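Local coordinates for protein cellulase (Soil metagenome, PDB 5I2U) that probably hydrolyses the beta-1,4-glucosidic bonds of cellulose, as a halotolerant glycoside hydrolase family 5 enzyme built on a TIM barrel, at residues L61-H64 / N65-R69; N103-F106 / A107-I111; H228-W231 / L232-R235; E266-T269 / Y270-M274. All blocks are in the same frame, centred on the assembly; numbering follows the deposited sequence.

Interaction 1: L61-H64 / N65-R69; sequences LGWH and NLWPR
Trp-63 and Trp-67 meet where the chain folds back on itself after strand 57-61: CZ3 at the rim of the Trp-67 indole lies 3.8 Å from CD1 of Trp-63, at the edge of that ring. The tight part of the turn is gathered round one acceptor. Trp-63 O takes the N-H of Trp-67, 3.1 Å from Trp-67 N and nearly straight (167°), while Leu-66 N, 3.0 Å from the same Trp-63 O, donates from above the carbonyl plane. Asn-65 lies across His-64, its CB over the imidazole face, 4.2 Å from the centroid; with CG between backbone N and carbonyl carbon (chi1 48°), OD1 stops 3.6 Å from Trp-63 CB, and ND2 is hydrogen-bonded to Glu-95 O and Glu-97 O. On the partly exposed side, Leu-66 runs alongside Trp-63 through apolar contact alone, CG 3.8 Å from Trp-63 CB. The indole NE1 of Trp-63 makes a weak hydrogen bond to a glycerol, probably from the crystallisation liquor, and its ring meets His-130 edge-to-face. The loop lies between strand 87-93, where His-64 pairs through its backbone with Ala-91, and helix 104-120, where the His-64 side chain touches Ala-107 and Cys-110.

Interaction 2: N103-F106 / A107-I111; sequences NPEF and ALQCI
Phe-106 and Cys-110, one helical turn apart, form a sulfur-aromatic contact: SG of Cys-110 sits over one face of the Phe-106 ring, displaced toward the rim, 4.0 Å from its centroid. Two torsions bring them together. In Phe-106 CG stands anti to the backbone N (chi1 -177°), which carries the ring alongside the following turn, and in Cys-110 SG is anti to the carbonyl carbon (chi1 -70°), which tips the sulfur back toward the ring. Gln-109 approaches the same ring at its edge, NE2 4.0 Å from CD1 of Phe-106, with the amide almost perpendicular to the ring. Its other end, OE1, comes 3.2 Å from Glu-105 CG, the carboxylate and amide planes standing 82° apart. Asn-103 is the N-cap of helix 104-120: its OD1 accepts the N-H of Phe-106 at 3.2 Å from Phe-106 N, with the donor well above the amide plane, while its ND2 is held by Asp-98. Asn-103 O then receives Ala-107 N, 3.3 Å away, opening the backbone series. The chemistry is thus divided: the side-chain cap satisfies a first-turn N-H that has no helical carbonyl before it, whereas the thiol adds a polarisable, largely apolar cover to the phenyl face.

Interaction 3: H228-W231 / L232-R235; sequences HEAW and LRDR
Trp-231 lays its six-membered ring over the start of Leu-232, whose CB stands 4.0 Å from the ring centroid, close to the normal, in a CH-pi contact. The indole gets there because its CG lies between the backbone N and the carbonyl carbon (chi1 60°), which folds the ring back along the first turn of the helix. Its far corner meets Arg-235, one turn on: CZ3 of Trp-231 sits over the centre of the guanidinium face, 3.9 Å from CZ of Arg-235. The two planes are 60° apart, so this is an indole corner set against a flat cation and not a parallel stack. Arg-235 NH1 is held by the carbonyl of Gln-201, which probably helps hold the group's orientation. With an alanine here, the corner of Trp-231 would probably lose its flat cover and the Gln-201 carbonyl this donor.

Arg-233, also bent at its third torsion, brings one guanidinium face over Ala-230 CA, with NH2 3.5 Å from Ala-230 CB. On the inner side, Leu-232 sends CD2 to His-228 CB at 3.8 Å. The backbone begins loosely, with a weak bond from Leu-232 N to Glu-229 O, then tightens as Arg-235 N donates to Trp-231 O over 2.7 Å at 174°. This first turn of helix 230-241 lies outside the barrel, where Leu-232 packs on Met-221 and Phe-223 of strand 217-224, and Arg-233 makes a cation-pi contact with Tyr-270 of helix 264-276.

Interaction 4: E266-T269 / Y270-M274; sequences EWKT and YVDWM
Helix 264-276, which links strands 246-252 and 281-286 in a beta-alpha-beta unit of the TIM barrel, carries this contact between successive turns. The CG2 methyl of Val-271 presses on one face of the Trp-267 indole, 3.6 Å from the centroid of the six-membered ring and nearest to CE2 at 3.3 Å, a close CH-pi contact. Trp-267 has its CG anti to the backbone N (chi1 175°), which lays the ring beside the next turn. Trp-267 NE1 is satisfied by Ser-321, and its ring meets Trp-314 edge-to-face. A serine at Trp-267 would probably leave the Val-271 methyl without an aromatic face to rest on and Ser-321 without its indole donor. Along the outer side the extended Lys-268 chain crosses Asp-272, CE passing 3.4 Å from OD2 of Asp-272, while Lys-268 NZ stays 4.6 Å from Asp-272 OD2, too far for direct ion pairing. Backbone bonds such as Val-271 N to Trp-267 O (2.9 Å, 171°) hold the turns. The contact therefore pairs a buried aromatic face with a methyl group on one side and, on the solvent side, opposite charges that probably attract each other only through a moderate electrostatic pull.

In the fold
The four contacts form two pairs within the eight-stranded parallel barrel. In chain order, interaction 1 lies in the loop after the first strand, interaction 2 at the start of helix 104-120 after the second, interaction 3 at the start of helix 230-241 after the sixth, and interaction 4 in helix 264-276 after the seventh. Centres are about 11 Å apart within each pair, where Pro-68 meets Phe-106, and the Tyr-270 hydroxyl probably bonds His-228 O. Interactions 2 and 3, about 36 Å apart between centres, lie on opposite sides of the chain's centre. Each contact is local to one loop or helix, and within each pair the touching residues tie neighbouring elements of the barrel wall together.

Interaction 1: L61-H64 / N65-R69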
# COMPACT_ATOMS: atom_id res chain seq x y z
N LEU A 61 -4.17 2.78 -6.30
CA LEU A 61 -4.38 3.92 -7.20
C LEU A 61 -3.05 4.63 -7.23
O LEU A 61 -2.24 4.48 -6.31
CB LEU A 61 -5.48 4.85 -6.69
CG LEU A 61 -6.86 4.22 -6.46
CD1 LEU A 61 -7.84 5.22 -5.87
CD2 LEU A 61 -7.43 3.65 -7.76
N GLY A 62 -2.78 5.35 -8.31
CA GLY A 62 -1.54 6.11 -8.39
C GLY A 62 -1.69 7.44 -7.67
O GLY A 62 -2.78 7.80 -7.22
N TRP A 63 -0.59 8.18 -7.58
CA TRP A 63 -0.57 9.56 -7.09
C TRP A 63 -1.91 10.24 -7.40
O TRP A 63 -2.25 10.38 -8.57
CB TRP A 63 0.52 10.37 -7.78
CG TRP A 63 1.90 9.88 -7.65
CD1 TRP A 63 2.48 8.85 -8.33
CD2 TRP A 63 2.93 10.44 -6.82
NE1 TRP A 63 3.79 8.70 -7.95
CE2 TRP A 63 4.09 9.67 -7.03
CE3 TRP A 63 2.97 11.50 -5.91
CZ2 TRP A 63 5.29 9.93 -6.37
CZ3 TRP A 63 4.16 11.75 -5.24
CH2 TRP A 63 5.31 10.96 -5.48
N HIS A 64 -2.68 10.61 -6.39
CA HIS A 64 -3.99 11.25 -6.63
C HIS A 64 -3.86 12.53 -7.47
O HIS A 64 -4.72 12.83 -8.27
CB HIS A 64 -4.73 11.58 -5.31
CG HIS A 64 -4.37 12.92 -4.73
ND1 HIS A 64 -3.26 13.10 -3.94
CD2 HIS A 64 -4.94 14.14 -4.87
CE1 HIS A 64 -3.16 14.38 -3.61
NE2 HIS A 64 -4.17 15.03 -4.16
N ASN A 65 -2.77 13.27 -7.27
CA ASN A 65 -2.52 14.51 -8.02
C ASN A 65 -2.17 14.31 -9.51
O ASN A 65 -2.17 15.29 -10.27
CB ASN A 65 -1.53 15.44 -7.30
CG ASN A 65 -0.26 14.74 -6.81
OD1 ASN A 65 -0.30 13.60 -6.37
ND2 ASN A 65 0.85 15.47 -6.82
N LEU A 66 -1.92 13.05 -9.93
CA LEU A 66 -1.67 12.70 -11.32
C LEU A 66 -2.84 12.00 -12.00
O LEU A 66 -3.12 12.27 -13.16
CB LEU A 66 -0.43 11.83 -11.42
CG LEU A 66 0.85 12.47 -10.93
CD1 LEU A 66 2.04 11.62 -11.33
CD2 LEU A 66 1.01 13.89 -11.46
N TRP A 67 -3.50 11.09 -11.30
CA TRP A 67 -4.61 10.33 -11.86
C TRP A 67 -5.82 10.40 -10.93
O TRP A 67 -6.33 9.36 -10.49
CB TRP A 67 -4.18 8.88 -12.12
CG TRP A 67 -2.96 8.86 -12.98
CD1 TRP A 67 -2.89 9.16 -14.31
CD2 TRP A 67 -1.63 8.62 -12.55
NE1 TRP A 67 -1.60 9.06 -14.74
CE2 TRP A 67 -0.80 8.72 -13.69
CE3 TRP A 67 -1.05 8.28 -11.33
CZ2 TRP A 67 0.58 8.50 -13.64
CZ3 TRP A 67 0.32 8.05 -11.29
CH2 TRP A 67 1.12 8.18 -12.43
N PRO A 68 -6.31 11.63 -10.67
CA PRO A 68 -7.46 11.81 -9.78
C PRO A 68 -8.78 11.22 -10.28
O PRO A 68 -9.66 10.97 -9.46
CB PRO A 68 -7.60 13.32 -9.69
CG PRO A 68 -7.09 13.81 -11.01
CD PRO A 68 -5.89 12.92 -11.25
N ARG A 69 -8.94 11.01 -11.59
CA ARG A 69 -10.20 10.52 -12.13
C ARG A 69 -10.60 9.13 -11.60
O ARG A 69 -11.78 8.83 -11.45
CB ARG A 69 -10.22 10.58 -13.68
CG ARG A 69 -9.50 9.48 -14.44
CD ARG A 69 -9.33 9.87 -15.92
NE ARG A 69 -8.77 8.78 -16.73
CZ ARG A 69 -9.47 7.83 -17.36
NH1 ARG A 69 -10.81 7.79 -17.30
NH2 ARG A 69 -8.84 6.90 -18.07

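Interaction 2: N103-F106 / A107-I111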
# COMPACT_ATOMS: atom_id res chain seq x y z
N ASN A 103 -2.52 21.71 -1.95
CA ASN A 103 -3.98 21.67 -2.15
C ASN A 103 -4.58 20.50 -1.35
O ASN A 103 -4.89 19.45 -1.92
CB ASN A 103 -4.29 21.57 -3.66
CG ASN A 103 -5.78 21.70 -3.98
OD1 ASN A 103 -6.63 21.77 -3.10
ND2 ASN A 103 -6.10 21.69 -5.27
N PRO A 104 -4.74 20.69 -0.03
CA PRO A 104 -5.28 19.60 0.81
C PRO A 104 -6.78 19.31 0.61
O PRO A 104 -7.21 18.19 0.84
CB PRO A 104 -5.00 20.08 2.25
CG PRO A 104 -4.93 21.57 2.15
CD PRO A 104 -4.41 21.89 0.77
N GLU A 105 -7.56 20.30 0.17
CA GLU A 105 -8.98 20.11 -0.09
C GLU A 105 -9.19 19.09 -1.23
O GLU A 105 -10.03 18.19 -1.13
CB GLU A 105 -9.63 21.45 -0.44
CG GLU A 105 -11.13 21.41 -0.73
CD GLU A 105 -12.00 21.12 0.49
OE1 GLU A 105 -11.48 20.98 1.62
OE2 GLU A 105 -13.23 21.02 0.31
N PHE A 106 -8.41 19.25 -2.31
CA PHE A 106 -8.45 18.32 -3.43
C PHE A 106 -7.97 16.92 -3.04
O PHE A 106 -8.56 15.93 -3.45
CB PHE A 106 -7.61 18.86 -4.59
CG PHE A 106 -7.66 18.00 -5.83
CD1 PHE A 106 -8.89 17.67 -6.42
CD2 PHE A 106 -6.49 17.49 -6.39
CE1 PHE A 106 -8.95 16.87 -7.55
CE2 PHE A 106 -6.54 16.68 -7.52
CZ PHE A 106 -7.77 16.37 -8.10
N ALA A 107 -6.89 16.85 -2.27
CA ALA A 107 -6.43 15.59 -1.71
C ALA A 107 -7.56 14.91 -0.93
O ALA A 107 -7.84 13.71 -1.14
CB ALA A 107 -5.22 15.81 -0.83
N LEU A 108 -8.24 15.66 -0.06
CA LEU A 108 -9.37 15.11 0.72
C LEU A 108 -10.59 14.78 -0.15
O LEU A 108 -11.31 13.81 0.15
CB LEU A 108 -9.76 16.04 1.88
CG LEU A 108 -8.69 16.23 2.98
CD1 LEU A 108 -9.12 17.31 3.96
CD2 LEU A 108 -8.39 14.94 3.73
N GLN A 109 -10.83 15.55 -1.21
CA GLN A 109 -11.86 15.20 -2.22
C GLN A 109 -11.60 13.86 -2.93
O GLN A 109 -12.54 13.16 -3.28
CB GLN A 109 -12.00 16.33 -3.26
CG GLN A 109 -12.79 17.54 -2.76
CD GLN A 109 -12.62 18.79 -3.63
OE1 GLN A 109 -12.61 19.90 -3.11
NE2 GLN A 109 -12.49 18.62 -4.94
N CYS A 110 -10.33 13.50 -3.11
CA CYS A 110 -9.98 12.24 -3.79
C CYS A 110 -10.04 11.00 -2.88
O CYS A 110 -10.68 10.01 -3.22
CB CYS A 110 -8.59 12.35 -4.43
SG CYS A 110 -8.53 13.47 -5.85
N ILE A 111 -9.39 11.07 -1.73
CA ILE A 111 -9.28 9.90 -0.83
C ILE A 111 -10.60 9.49 -0.13
O ILE A 111 -10.80 8.33 0.19
CB ILE A 111 -8.16 10.08 0.21
CG1 ILE A 111 -8.47 11.17 1.25
CG2 ILE A 111 -6.83 10.36 -0.49
CD1 ILE A 111 -7.61 11.10 2.50

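Interaction 3: H228-W231 / L232-R235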
# COMPACT_ATOMS: atom_id res chain seq x y z
N HIS A 228 14.73 -5.15 -9.35
CA HIS A 228 15.22 -5.60 -8.07
C HIS A 228 15.32 -7.12 -8.07
O HIS A 228 14.31 -7.83 -8.13
CB HIS A 228 14.33 -5.06 -6.94
CG HIS A 228 14.31 -3.56 -6.86
ND1 HIS A 228 13.14 -2.83 -6.85
CD2 HIS A 228 15.32 -2.66 -6.82
CE1 HIS A 228 13.43 -1.54 -6.79
NE2 HIS A 228 14.74 -1.41 -6.78
N GLU A 229 16.56 -7.60 -8.01
CA GLU A 229 16.88 -9.03 -8.10
C GLU A 229 16.71 -9.75 -6.74
O GLU A 229 16.14 -9.18 -5.80
CB GLU A 229 18.29 -9.19 -8.68
CG GLU A 229 18.40 -8.64 -10.09
CD GLU A 229 19.77 -8.83 -10.71
OE1 GLU A 229 20.75 -9.08 -9.97
OE2 GLU A 229 19.85 -8.70 -11.95
N ALA A 230 17.17 -11.00 -6.67
CA ALA A 230 16.97 -11.88 -5.51
C ALA A 230 17.42 -11.35 -4.14
O ALA A 230 16.84 -11.71 -3.13
CB ALA A 230 17.63 -13.24 -5.77
N TRP A 231 18.45 -10.50 -4.12
CA TRP A 231 18.94 -9.92 -2.87
C TRP A 231 17.83 -9.34 -1.97
O TRP A 231 17.82 -9.58 -0.76
CB TRP A 231 20.03 -8.87 -3.12
CG TRP A 231 19.62 -7.69 -3.96
CD1 TRP A 231 19.71 -7.57 -5.32
CD2 TRP A 231 19.10 -6.44 -3.49
NE1 TRP A 231 19.27 -6.34 -5.72
CE2 TRP A 231 18.88 -5.62 -4.62
CE3 TRP A 231 18.78 -5.93 -2.22
CZ2 TRP A 231 18.37 -4.32 -4.52
CZ3 TRP A 231 18.26 -4.64 -2.12
CH2 TRP A 231 18.07 -3.85 -3.27
N LEU A 232 16.88 -8.62 -2.58
CA LEU A 232 15.82 -7.94 -1.84
C LEU A 232 14.87 -8.92 -1.12
O LEU A 232 14.43 -8.65 0.01
CB LEU A 232 15.05 -6.99 -2.77
CG LEU A 232 13.94 -6.10 -2.19
CD1 LEU A 232 14.37 -5.38 -0.92
CD2 LEU A 232 13.48 -5.08 -3.23
N ARG A 233 14.58 -10.05 -1.77
CA ARG A 233 13.82 -11.14 -1.14
C ARG A 233 14.58 -11.78 0.03
O ARG A 233 13.97 -12.12 1.05
CB ARG A 233 13.50 -12.23 -2.16
CG ARG A 233 12.53 -11.83 -3.25
CD ARG A 233 12.04 -13.06 -4.00
NE ARG A 233 13.10 -13.67 -4.82
CZ ARG A 233 13.40 -13.36 -6.08
NH1 ARG A 233 12.72 -12.41 -6.75
NH2 ARG A 233 14.39 -14.00 -6.69
N ASP A 234 15.89 -11.93 -0.15
CA ASP A 234 16.78 -12.52 0.87
C ASP A 234 16.92 -11.59 2.07
O ASP A 234 16.82 -12.03 3.23
CB ASP A 234 18.17 -12.81 0.30
CG ASP A 234 18.17 -13.90 -0.75
OD1 ASP A 234 17.37 -14.86 -0.64
OD2 ASP A 234 19.00 -13.84 -1.68
N ARG A 235 17.14 -10.30 1.79
CA ARG A 235 17.11 -9.26 2.82
C ARG A 235 15.79 -9.24 3.58
O ARG A 235 15.78 -9.16 4.81
CB ARG A 235 17.35 -7.89 2.22
CG ARG A 235 17.41 -6.80 3.26
CD ARG A 235 17.67 -5.45 2.62
NE ARG A 235 19.02 -5.36 2.08
CZ ARG A 235 19.53 -4.26 1.52
NH1 ARG A 235 18.81 -3.15 1.40
NH2 ARG A 235 20.78 -4.29 1.06

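Interaction 4: E266-T269 / Y270-M274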
# COMPACT_ATOMS: atom_id res chain seq x y z
N GLU A 266 9.87 -12.87 -13.47
CA GLU A 266 10.30 -12.27 -12.21
C GLU A 266 9.10 -11.92 -11.31
O GLU A 266 9.15 -12.14 -10.10
CB GLU A 266 11.17 -11.03 -12.45
CG GLU A 266 12.50 -11.29 -13.16
CD GLU A 266 12.40 -11.31 -14.69
OE1 GLU A 266 11.30 -11.52 -15.24
OE2 GLU A 266 13.44 -11.10 -15.34
N TRP A 267 8.04 -11.37 -11.91
CA TRP A 267 6.78 -11.15 -11.20
C TRP A 267 6.24 -12.44 -10.58
O TRP A 267 5.88 -12.46 -9.39
CB TRP A 267 5.71 -10.52 -12.11
CG TRP A 267 4.38 -10.39 -11.44
CD1 TRP A 267 3.24 -11.11 -11.70
CD2 TRP A 267 4.06 -9.51 -10.37
NE1 TRP A 267 2.22 -10.71 -10.87
CE2 TRP A 267 2.69 -9.73 -10.05
CE3 TRP A 267 4.78 -8.55 -9.66
CZ2 TRP A 267 2.04 -9.02 -9.03
CZ3 TRP A 267 4.13 -7.83 -8.66
CH2 TRP A 267 2.77 -8.08 -8.35
N LYS A 268 6.16 -13.51 -11.37
CA LYS A 268 5.74 -14.80 -10.82
C LYS A 268 6.60 -15.27 -9.64
O LYS A 268 6.07 -15.85 -8.69
CB LYS A 268 5.69 -15.89 -11.88
CG LYS A 268 5.39 -17.26 -11.29
CD LYS A 268 4.70 -18.20 -12.25
CE LYS A 268 4.43 -19.55 -11.59
NZ LYS A 268 4.27 -20.62 -12.61
N THR A 269 7.92 -15.08 -9.74
CA THR A 269 8.87 -15.51 -8.69
C THR A 269 8.56 -14.78 -7.38
O THR A 269 8.42 -15.40 -6.33
CB THR A 269 10.31 -15.24 -9.11
OG1 THR A 269 10.61 -15.96 -10.31
CG2 THR A 269 11.29 -15.66 -8.01
N TYR A 270 8.41 -13.46 -7.48
CA TYR A 270 8.05 -12.63 -6.33
C TYR A 270 6.71 -12.98 -5.73
O TYR A 270 6.60 -13.17 -4.52
CB TYR A 270 8.07 -11.14 -6.70
CG TYR A 270 9.40 -10.44 -6.50
CD1 TYR A 270 9.79 -10.00 -5.24
CD2 TYR A 270 10.25 -10.18 -7.57
CE1 TYR A 270 10.99 -9.34 -5.05
CE2 TYR A 270 11.45 -9.51 -7.39
CZ TYR A 270 11.81 -9.10 -6.12
OH TYR A 270 13.00 -8.44 -5.92
N VAL A 271 5.68 -13.11 -6.56
CA VAL A 271 4.35 -13.46 -6.04
C VAL A 271 4.35 -14.83 -5.35
O VAL A 271 3.79 -14.97 -4.26
CB VAL A 271 3.25 -13.39 -7.12
CG1 VAL A 271 1.92 -13.91 -6.58
CG2 VAL A 271 3.08 -11.95 -7.58
N ASP A 272 5.00 -15.82 -5.96
CA ASP A 272 5.10 -17.16 -5.36
C ASP A 272 5.85 -17.12 -4.03
O ASP A 272 5.45 -17.78 -3.07
CB ASP A 272 5.76 -18.16 -6.34
CG ASP A 272 4.80 -18.64 -7.43
OD1 ASP A 272 3.58 -18.37 -7.38
OD2 ASP A 272 5.27 -19.33 -8.35
N TRP A 273 6.93 -16.34 -3.99
CA TRP A 273 7.70 -16.14 -2.77
C TRP A 273 6.84 -15.49 -1.67
O TRP A 273 6.82 -15.96 -0.54
CB TRP A 273 8.96 -15.31 -3.06
CG TRP A 273 9.62 -14.76 -1.85
CD1 TRP A 273 10.39 -15.44 -0.96
CD2 TRP A 273 9.56 -13.40 -1.39
NE1 TRP A 273 10.83 -14.59 0.03
CE2 TRP A 273 10.33 -13.33 -0.21
CE3 TRP A 273 8.93 -12.24 -1.86
CZ2 TRP A 273 10.49 -12.14 0.50
CZ3 TRP A 273 9.08 -11.06 -1.16
CH2 TRP A 273 9.86 -11.02 0.02
N MET A 274 6.11 -14.43 -2.01
CA MET A 274 5.20 -13.79 -1.05
C MET A 274 4.08 -14.71 -0.56
O MET A 274 3.73 -14.69 0.62
CB MET A 274 4.59 -12.51 -1.64
CG MET A 274 5.58 -11.36 -1.77
SD MET A 274 4.79 -9.85 -2.35
CE MET A 274 4.42 -10.29 -4.04